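Local structure of glyoxylate-induced Protein (Pseudomonas aeruginosa, 1SQ4) at residues R23-K35 with L227-W241. The protein is a two-domain cupin of unestablished function that may act as a ureidoglycine aminohydrolase. Numbering follows the deposited sequence.
Sequences RAMFTEAYAVIPK and LNQDWVEVEAGDFMW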
ATOM      1  N   ARG A  23     -15.455 -11.060  -3.134  1.00 41.16           N
ATOM      2  CA  ARG A  23     -14.324 -11.739  -2.527  1.00 38.30           C
ATOM      3  C   ARG A  23     -13.215 -12.142  -3.497  1.00 34.98           C
ATOM      4  O   ARG A  23     -12.247 -12.787  -3.096  1.00 33.88           O
ATOM      5  CB  ARG A  23     -14.832 -12.955  -1.742  1.00 37.92           C
ATOM      6  CG  ARG A  23     -15.627 -12.573  -0.500  1.00 37.39           C
ATOM      7  CD  ARG A  23     -16.030 -13.786   0.311  1.00 37.18           C
ATOM      8  NE  ARG A  23     -16.908 -14.660  -0.454  1.00 37.56           N
ATOM      9  CZ  ARG A  23     -16.527 -15.799  -1.018  1.00 37.58           C
ATOM     10  NH1 ARG A  23     -15.277 -16.214  -0.898  1.00 37.75           N
ATOM     11  NH2 ARG A  23     -17.397 -16.515  -1.717  1.00 39.80           N
ATOM     12  N   ALA A  24     -13.355 -11.755  -4.766  1.00 33.47           N
ATOM     13  CA  ALA A  24     -12.357 -12.066  -5.800  1.00 31.14           C
ATOM     14  C   ALA A  24     -11.031 -11.391  -5.467  1.00 29.61           C
ATOM     15  O   ALA A  24     -10.978 -10.192  -5.210  1.00 28.69           O
ATOM     16  CB  ALA A  24     -12.843 -11.602  -7.168  1.00 29.05           C
HETATM   17  N   MSE A  25      -9.961 -12.165  -5.481  1.00 28.53           N
HETATM   18  CA  MSE A  25      -8.661 -11.630  -5.155  1.00 28.38           C
HETATM   19  C   MSE A  25      -7.587 -12.033  -6.150  1.00 25.60           C
HETATM   20  O   MSE A  25      -7.678 -13.069  -6.809  1.00 24.82           O
HETATM   21  CB  MSE A  25      -8.258 -12.075  -3.749  1.00 34.56           C
HETATM   22  CG  MSE A  25      -8.651 -11.106  -2.638  1.00 43.82           C
HETATM   23 SE   MSE A  25      -7.697  -9.390  -2.754  1.00 58.19          SE
HETATM   24  CE  MSE A  25      -9.029  -8.362  -3.723  1.00 54.33           C
ATOM     25  N   PHE A  26      -6.563 -11.198  -6.259  1.00 22.42           N
ATOM     26  CA  PHE A  26      -5.453 -11.470  -7.164  1.00 19.38           C
ATOM     27  C   PHE A  26      -4.222 -10.839  -6.534  1.00 17.55           C
ATOM     28  O   PHE A  26      -4.071  -9.625  -6.545  1.00 18.61           O
ATOM     29  CB  PHE A  26      -5.732 -10.852  -8.543  1.00 16.93           C
ATOM     30  CG  PHE A  26      -6.948 -11.424  -9.223  1.00 15.76           C
ATOM     31  CD1 PHE A  26      -6.913 -12.696  -9.786  1.00 14.28           C
ATOM     32  CD2 PHE A  26      -8.138 -10.701  -9.276  1.00 15.32           C
ATOM     33  CE1 PHE A  26      -8.043 -13.241 -10.389  1.00 12.82           C
ATOM     34  CE2 PHE A  26      -9.278 -11.238  -9.878  1.00 14.05           C
ATOM     35  CZ  PHE A  26      -9.228 -12.513 -10.439  1.00 12.09           C
ATOM     36  N   THR A  27      -3.355 -11.658  -5.956  1.00 16.06           N
ATOM     37  CA  THR A  27      -2.148 -11.131  -5.332  1.00 15.28           C
ATOM     38  C   THR A  27      -0.924 -11.710  -6.018  1.00 14.39           C
ATOM     39  O   THR A  27      -1.031 -12.298  -7.091  1.00 15.93           O
ATOM     40  CB  THR A  27      -2.081 -11.470  -3.829  1.00 14.98           C
ATOM     41  OG1 THR A  27      -1.876 -12.879  -3.653  1.00 18.00           O
ATOM     42  CG2 THR A  27      -3.359 -11.057  -3.145  1.00 13.65           C
ATOM     43  N   GLU A  28       0.239 -11.562  -5.405  1.00 11.78           N
ATOM     44  CA  GLU A  28       1.433 -12.079  -6.035  1.00 13.44           C
ATOM     45  C   GLU A  28       1.724 -13.501  -5.597  1.00 12.06           C
ATOM     46  O   GLU A  28       2.673 -14.126  -6.069  1.00 12.52           O
ATOM     47  CB  GLU A  28       2.620 -11.166  -5.737  1.00 16.16           C
ATOM     48  CG  GLU A  28       2.930 -10.973  -4.255  1.00 23.52           C
ATOM     49  CD  GLU A  28       1.774 -10.378  -3.431  1.00 28.40           C
ATOM     50  OE1 GLU A  28       1.093  -9.427  -3.902  1.00 29.14           O
ATOM     51  OE2 GLU A  28       1.569 -10.851  -2.286  1.00 29.30           O
ATOM     52  N   ALA A  29       0.870 -14.023  -4.726  1.00 10.34           N
ATOM     53  CA  ALA A  29       1.039 -15.367  -4.195  1.00  7.79           C
ATOM     54  C   ALA A  29      -0.193 -16.232  -4.397  1.00  7.61           C
ATOM     55  O   ALA A  29      -0.123 -17.462  -4.357  1.00  5.59           O
ATOM     56  CB  ALA A  29       1.357 -15.285  -2.717  1.00  5.26           C
ATOM     57  N   TYR A  30      -1.331 -15.594  -4.600  1.00  7.79           N
ATOM     58  CA  TYR A  30      -2.532 -16.366  -4.769  1.00  9.03           C
ATOM     59  C   TYR A  30      -3.642 -15.598  -5.469  1.00  9.97           C
ATOM     60  O   TYR A  30      -3.526 -14.398  -5.747  1.00  7.89           O
ATOM     61  CB  TYR A  30      -3.014 -16.858  -3.404  1.00  8.21           C
ATOM     62  CG  TYR A  30      -3.415 -15.745  -2.482  1.00  9.02           C
ATOM     63  CD1 TYR A  30      -2.466 -15.037  -1.751  1.00  9.23           C
ATOM     64  CD2 TYR A  30      -4.749 -15.371  -2.371  1.00 10.75           C
ATOM     65  CE1 TYR A  30      -2.840 -13.982  -0.931  1.00  9.58           C
ATOM     66  CE2 TYR A  30      -5.139 -14.321  -1.559  1.00 10.68           C
ATOM     67  CZ  TYR A  30      -4.180 -13.629  -0.840  1.00 11.04           C
ATOM     68  OH  TYR A  30      -4.565 -12.585  -0.035  1.00 11.67           O
ATOM     69  N   ALA A  31      -4.714 -16.330  -5.762  1.00 11.66           N
ATOM     70  CA  ALA A  31      -5.898 -15.798  -6.423  1.00 12.23           C
ATOM     71  C   ALA A  31      -7.124 -16.548  -5.913  1.00 11.07           C
ATOM     72  O   ALA A  31      -7.135 -17.775  -5.898  1.00 12.36           O
ATOM     73  CB  ALA A  31      -5.777 -15.981  -7.924  1.00 11.88           C
ATOM     74  N   VAL A  32      -8.138 -15.810  -5.474  1.00  9.90           N
ATOM     75  CA  VAL A  32      -9.375 -16.422  -5.007  1.00 10.02           C
ATOM     76  C   VAL A  32     -10.462 -16.062  -5.987  1.00 10.60           C
ATOM     77  O   VAL A  32     -10.643 -14.890  -6.309  1.00 11.87           O
ATOM     78  CB  VAL A  32      -9.853 -15.881  -3.654  1.00  9.63           C
ATOM     79  CG1 VAL A  32     -11.073 -16.659  -3.219  1.00  8.04           C
ATOM     80  CG2 VAL A  32      -8.758 -15.957  -2.612  1.00  9.16           C
ATOM     81  N   ILE A  33     -11.192 -17.064  -6.457  1.00 12.26           N
ATOM     82  CA  ILE A  33     -12.279 -16.831  -7.404  1.00 12.56           C
ATOM     83  C   ILE A  33     -13.596 -17.372  -6.849  1.00 12.26           C
ATOM     84  O   ILE A  33     -13.779 -18.588  -6.719  1.00 10.11           O
ATOM     85  CB  ILE A  33     -12.010 -17.525  -8.734  1.00 11.96           C
ATOM     86  CG1 ILE A  33     -10.576 -17.266  -9.162  1.00 12.84           C
ATOM     87  CG2 ILE A  33     -12.970 -16.995  -9.800  1.00 13.60           C
ATOM     88  CD1 ILE A  33     -10.211 -18.097 -10.345  1.00 15.82           C
ATOM     89  N   PRO A  34     -14.527 -16.472  -6.507  1.00 12.57           N
ATOM     90  CA  PRO A  34     -15.846 -16.803  -5.959  1.00 13.13           C
ATOM     91  C   PRO A  34     -16.720 -17.564  -6.926  1.00 12.87           C
ATOM     92  O   PRO A  34     -16.556 -17.466  -8.141  1.00 13.37           O
ATOM     93  CB  PRO A  34     -16.449 -15.440  -5.654  1.00 13.42           C
ATOM     94  CG  PRO A  34     -15.272 -14.628  -5.344  1.00 15.45           C
ATOM     95  CD  PRO A  34     -14.302 -15.025  -6.431  1.00 13.17           C
ATOM     96  N   LYS A  35     -17.672 -18.299  -6.376  1.00 11.66           N
ATOM     97  CA  LYS A  35     -18.585 -19.062  -7.201  1.00 11.72           C
ATOM     98  C   LYS A  35     -19.469 -18.153  -8.052  1.00 11.76           C
ATOM     99  O   LYS A  35     -19.962 -18.577  -9.088  1.00 11.37           O
ATOM    100  CB  LYS A  35     -19.449 -19.971  -6.323  1.00 11.23           C
ATOM    101  CG  LYS A  35     -20.217 -19.247  -5.245  1.00  9.66           C
ATOM    102  CD  LYS A  35     -20.731 -20.244  -4.246  1.00  9.30           C
ATOM    103  CE  LYS A  35     -22.225 -20.277  -4.247  1.00  9.11           C
ATOM    104  NZ  LYS A  35     -22.714 -18.959  -3.800  1.00 10.43           N
ATOM    105  N   LEU A 227      -4.324 -17.690   3.198  1.00 13.34           N
ATOM    106  CA  LEU A 227      -3.450 -17.768   2.027  1.00 12.79           C
ATOM    107  C   LEU A 227      -2.392 -16.688   2.195  1.00 14.03           C
ATOM    108  O   LEU A 227      -2.677 -15.503   2.061  1.00 14.16           O
ATOM    109  CB  LEU A 227      -4.243 -17.521   0.743  1.00 13.42           C
ATOM    110  CG  LEU A 227      -5.383 -18.514   0.465  1.00 14.12           C
ATOM    111  CD1 LEU A 227      -6.406 -17.892  -0.470  1.00 12.95           C
ATOM    112  CD2 LEU A 227      -4.821 -19.804  -0.111  1.00 12.72           C
ATOM    113  N   ASN A 228      -1.175 -17.100   2.522  1.00 15.44           N
ATOM    114  CA  ASN A 228      -0.078 -16.164   2.704  1.00 17.02           C
ATOM    115  C   ASN A 228      -0.410 -14.909   3.517  1.00 19.83           C
ATOM    116  O   ASN A 228      -0.651 -13.851   2.947  1.00 23.83           O
ATOM    117  CB  ASN A 228       0.453 -15.741   1.328  1.00 13.32           C
ATOM    118  CG  ASN A 228       1.565 -14.714   1.420  1.00 10.45           C
ATOM    119  OD1 ASN A 228       2.513 -14.881   2.184  1.00 10.17           O
ATOM    120  ND2 ASN A 228       1.459 -13.654   0.638  1.00  7.54           N
ATOM    121  N   GLN A 229      -0.428 -15.003   4.839  1.00 21.20           N
ATOM    122  CA  GLN A 229      -0.694 -13.811   5.649  1.00 23.53           C
ATOM    123  C   GLN A 229      -2.091 -13.201   5.495  1.00 22.13           C
ATOM    124  O   GLN A 229      -2.395 -12.180   6.113  1.00 22.65           O
ATOM    125  CB  GLN A 229       0.352 -12.734   5.326  1.00 25.65           C
ATOM    126  CG  GLN A 229       1.749 -13.106   5.735  1.00 32.03           C
ATOM    127  CD  GLN A 229       1.893 -13.184   7.239  1.00 36.77           C
ATOM    128  OE1 GLN A 229       2.045 -12.155   7.921  1.00 40.72           O
ATOM    129  NE2 GLN A 229       1.810 -14.401   7.778  1.00 36.90           N
ATOM    130  N   ASP A 230      -2.941 -13.814   4.678  1.00 21.50           N
ATOM    131  CA  ASP A 230      -4.288 -13.287   4.464  1.00 19.98           C
ATOM    132  C   ASP A 230      -5.394 -14.303   4.715  1.00 18.23           C
ATOM    133  O   ASP A 230      -5.471 -15.320   4.040  1.00 18.51           O
ATOM    134  CB  ASP A 230      -4.424 -12.759   3.035  1.00 20.43           C
ATOM    135  CG  ASP A 230      -3.666 -11.470   2.809  1.00 22.52           C
ATOM    136  OD1 ASP A 230      -3.371 -11.149   1.640  1.00 24.03           O
ATOM    137  OD2 ASP A 230      -3.367 -10.767   3.790  1.00 24.75           O
ATOM    138  N   TRP A 231      -6.253 -14.031   5.691  1.00 16.73           N
ATOM    139  CA  TRP A 231      -7.355 -14.934   5.965  1.00 15.65           C
ATOM    140  C   TRP A 231      -8.539 -14.567   5.071  1.00 15.84           C
ATOM    141  O   TRP A 231      -8.912 -13.393   4.958  1.00 16.16           O
ATOM    142  CB  TRP A 231      -7.786 -14.851   7.426  1.00 15.57           C
ATOM    143  CG  TRP A 231      -6.788 -15.385   8.419  1.00 15.40           C
ATOM    144  CD1 TRP A 231      -5.859 -14.668   9.118  1.00 14.58           C
ATOM    145  CD2 TRP A 231      -6.667 -16.742   8.871  1.00 14.78           C
ATOM    146  NE1 TRP A 231      -5.177 -15.492   9.984  1.00 15.61           N
ATOM    147  CE2 TRP A 231      -5.650 -16.769   9.850  1.00 14.30           C
ATOM    148  CE3 TRP A 231      -7.322 -17.935   8.543  1.00 14.17           C
ATOM    149  CZ2 TRP A 231      -5.271 -17.940  10.504  1.00 14.21           C
ATOM    150  CZ3 TRP A 231      -6.947 -19.103   9.195  1.00 12.88           C
ATOM    151  CH2 TRP A 231      -5.929 -19.096  10.165  1.00 13.97           C
ATOM    152  N   VAL A 232      -9.122 -15.569   4.420  1.00 14.55           N
ATOM    153  CA  VAL A 232     -10.268 -15.335   3.558  1.00 14.08           C
ATOM    154  C   VAL A 232     -11.333 -16.419   3.736  1.00 12.66           C
ATOM    155  O   VAL A 232     -11.026 -17.600   3.836  1.00 12.16           O
ATOM    156  CB  VAL A 232      -9.848 -15.227   2.047  1.00 15.17           C
ATOM    157  CG1 VAL A 232      -8.914 -14.035   1.854  1.00 16.94           C
ATOM    158  CG2 VAL A 232      -9.156 -16.491   1.580  1.00 16.24           C
ATOM    159  N   GLU A 233     -12.588 -16.004   3.821  1.00 12.11           N
ATOM    160  CA  GLU A 233     -13.661 -16.959   3.962  1.00 11.22           C
ATOM    161  C   GLU A 233     -13.896 -17.577   2.600  1.00  9.79           C
ATOM    162  O   GLU A 233     -13.912 -16.872   1.588  1.00  8.79           O
ATOM    163  CB  GLU A 233     -14.943 -16.272   4.429  1.00 12.81           C
ATOM    164  CG  GLU A 233     -15.027 -16.042   5.925  1.00 16.28           C
ATOM    165  CD  GLU A 233     -16.390 -15.534   6.361  1.00 19.30           C
ATOM    166  OE1 GLU A 233     -16.726 -14.369   6.049  1.00 17.97           O
ATOM    167  OE2 GLU A 233     -17.130 -16.313   7.007  1.00 22.25           O
ATOM    168  N   VAL A 234     -14.060 -18.894   2.571  1.00  8.10           N
ATOM    169  CA  VAL A 234     -14.319 -19.598   1.323  1.00  7.96           C
ATOM    170  C   VAL A 234     -15.434 -20.606   1.547  1.00  8.58           C
ATOM    171  O   VAL A 234     -15.585 -21.127   2.647  1.00  9.42           O
ATOM    172  CB  VAL A 234     -13.068 -20.341   0.824  1.00  7.92           C
ATOM    173  CG1 VAL A 234     -11.956 -19.339   0.498  1.00  4.77           C
ATOM    174  CG2 VAL A 234     -12.611 -21.339   1.873  1.00  7.76           C
ATOM    175  N   GLU A 235     -16.214 -20.879   0.509  1.00  8.65           N
ATOM    176  CA  GLU A 235     -17.312 -21.838   0.619  1.00  9.49           C
ATOM    177  C   GLU A 235     -17.364 -22.704  -0.636  1.00  9.06           C
ATOM    178  O   GLU A 235     -16.606 -22.475  -1.577  1.00  8.98           O
ATOM    179  CB  GLU A 235     -18.635 -21.097   0.783  1.00 11.06           C
ATOM    180  CG  GLU A 235     -18.926 -20.150  -0.366  1.00 14.04           C
ATOM    181  CD  GLU A 235     -20.274 -19.475  -0.255  1.00 16.42           C
ATOM    182  OE1 GLU A 235     -20.607 -18.693  -1.172  1.00 17.59           O
ATOM    183  OE2 GLU A 235     -20.998 -19.721   0.739  1.00 17.08           O
ATOM    184  N   ALA A 236     -18.269 -23.681  -0.658  1.00  7.38           N
ATOM    185  CA  ALA A 236     -18.390 -24.573  -1.810  1.00  6.87           C
ATOM    186  C   ALA A 236     -18.601 -23.805  -3.102  1.00  6.26           C
ATOM    187  O   ALA A 236     -19.509 -22.986  -3.200  1.00  8.84           O
ATOM    188  CB  ALA A 236     -19.526 -25.550  -1.602  1.00  5.90           C
ATOM    189  N   GLY A 237     -17.756 -24.075  -4.090  1.00  4.60           N
ATOM    190  CA  GLY A 237     -17.870 -23.391  -5.360  1.00  5.28           C
ATOM    191  C   GLY A 237     -16.739 -22.404  -5.584  1.00  6.30           C
ATOM    192  O   GLY A 237     -16.474 -21.989  -6.712  1.00  6.85           O
ATOM    193  N   ASP A 238     -16.071 -22.013  -4.507  1.00  7.04           N
ATOM    194  CA  ASP A 238     -14.970 -21.080  -4.632  1.00  7.13           C
ATOM    195  C   ASP A 238     -13.727 -21.834  -5.056  1.00  5.21           C
ATOM    196  O   ASP A 238     -13.562 -23.008  -4.734  1.00  6.23           O
ATOM    197  CB  ASP A 238     -14.717 -20.343  -3.311  1.00  8.18           C
ATOM    198  CG  ASP A 238     -15.883 -19.446  -2.906  1.00  9.82           C
ATOM    199  OD1 ASP A 238     -16.791 -19.220  -3.738  1.00 10.39           O
ATOM    200  OD2 ASP A 238     -15.885 -18.957  -1.753  1.00 11.58           O
ATOM    201  N   PHE A 239     -12.870 -21.141  -5.797  1.00  4.19           N
ATOM    202  CA  PHE A 239     -11.631 -21.702  -6.298  1.00  2.78           C
ATOM    203  C   PHE A 239     -10.453 -20.851  -5.819  1.00  3.28           C
ATOM    204  O   PHE A 239     -10.505 -19.621  -5.878  1.00  2.21           O
ATOM    205  CB  PHE A 239     -11.656 -21.725  -7.830  1.00  1.50           C
ATOM    206  CG  PHE A 239     -10.418 -22.302  -8.441  1.00  1.00           C
ATOM    207  CD1 PHE A 239     -10.147 -23.657  -8.329  1.00  1.00           C
ATOM    208  CD2 PHE A 239      -9.487 -21.485  -9.066  1.00  1.00           C
ATOM    209  CE1 PHE A 239      -8.976 -24.192  -8.820  1.00  1.00           C
ATOM    210  CE2 PHE A 239      -8.306 -22.016  -9.562  1.00  1.95           C
ATOM    211  CZ  PHE A 239      -8.051 -23.375  -9.434  1.00  1.99           C
HETATM  212  N   MSE A 240      -9.401 -21.508  -5.334  1.00  5.14           N
HETATM  213  CA  MSE A 240      -8.201 -20.816  -4.870  1.00  7.18           C
HETATM  214  C   MSE A 240      -7.019 -21.318  -5.667  1.00  5.99           C
HETATM  215  O   MSE A 240      -6.862 -22.523  -5.842  1.00  7.68           O
HETATM  216  CB  MSE A 240      -7.935 -21.094  -3.386  1.00 12.03           C
HETATM  217  CG  MSE A 240      -9.057 -20.698  -2.434  1.00 16.13           C
HETATM  218 SE   MSE A 240      -8.725 -21.318  -0.619  1.00 25.46          SE
HETATM  219  CE  MSE A 240      -8.845 -23.213  -0.876  1.00 18.42           C
ATOM    220  N   TRP A 241      -6.192 -20.401  -6.148  1.00  5.86           N
ATOM    221  CA  TRP A 241      -5.007 -20.775  -6.903  1.00  6.67           C
ATOM    222  C   TRP A 241      -3.765 -20.338  -6.159  1.00  7.07           C
ATOM    223  O   TRP A 241      -3.634 -19.167  -5.814  1.00  7.87           O
ATOM    224  CB  TRP A 241      -5.008 -20.126  -8.281  1.00  8.44           C
ATOM    225  CG  TRP A 241      -3.733 -20.375  -9.013  1.00  9.03           C
ATOM    226  CD1 TRP A 241      -2.693 -19.520  -9.155  1.00  9.03           C
ATOM    227  CD2 TRP A 241      -3.331 -21.605  -9.627  1.00  9.26           C
ATOM    228  NE1 TRP A 241      -1.659 -20.135  -9.820  1.00  9.93           N
ATOM    229  CE2 TRP A 241      -2.026 -21.415 -10.125  1.00  8.09           C
ATOM    230  CE3 TRP A 241      -3.953 -22.845  -9.810  1.00  7.42           C
ATOM    231  CZ2 TRP A 241      -1.326 -22.419 -10.779  1.00  6.28           C
ATOM    232  CZ3 TRP A 241      -3.260 -23.845 -10.458  1.00  5.46           C
ATOM    233  CH2 TRP A 241      -1.961 -23.624 -10.943  1.00  7.97           C
TER
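D238 receives R23 end-on: NH1 and NH2 of R23 both reach a single carboxylate oxygen, D238 OD2, each at 2.9 Å, with the guanidinium and carboxylate planes 37° apart. NH2 comes in on the syn side of OD2, 24° out of the carboxylate plane, NH1 from above that plane. The backbone N of E235 also donates to OD2, so three donors grip that oxygen, while D238 OD1 takes the backbone N of K35 at 2.9 Å. The carboxylate thus reaches back across the type II turn E235-D238, held by bonds from both segments. K35 and E235 cross at about a right angle, closing the charge network with a weak NZ to OE1 bridge of 3.4 Å.

At the far end L227 CB sits over the centre of one face of the Y30 ring, a CH-pi contact 3.7 Å from the centroid; T27 CB covers the opposite face nearer the rim. With CG between backbone N and carbonyl carbon (chi1 64°), the Y30 ring reaches D230, and Y30 OH donates to the anti lone pair of D230 OD1 at 2.5 Å. V32 CG2 packs on L227 CD1. On the sheet face opposite V32 and M240, I33 and F239 lie side by side, I33 CD1 at the ring edge.

Backbone bonds pair A31 with W241 and I33 with F239: the N-terminal hairpin 25-33 extends the antiparallel sheet of the C-terminal cupin beta-barrel.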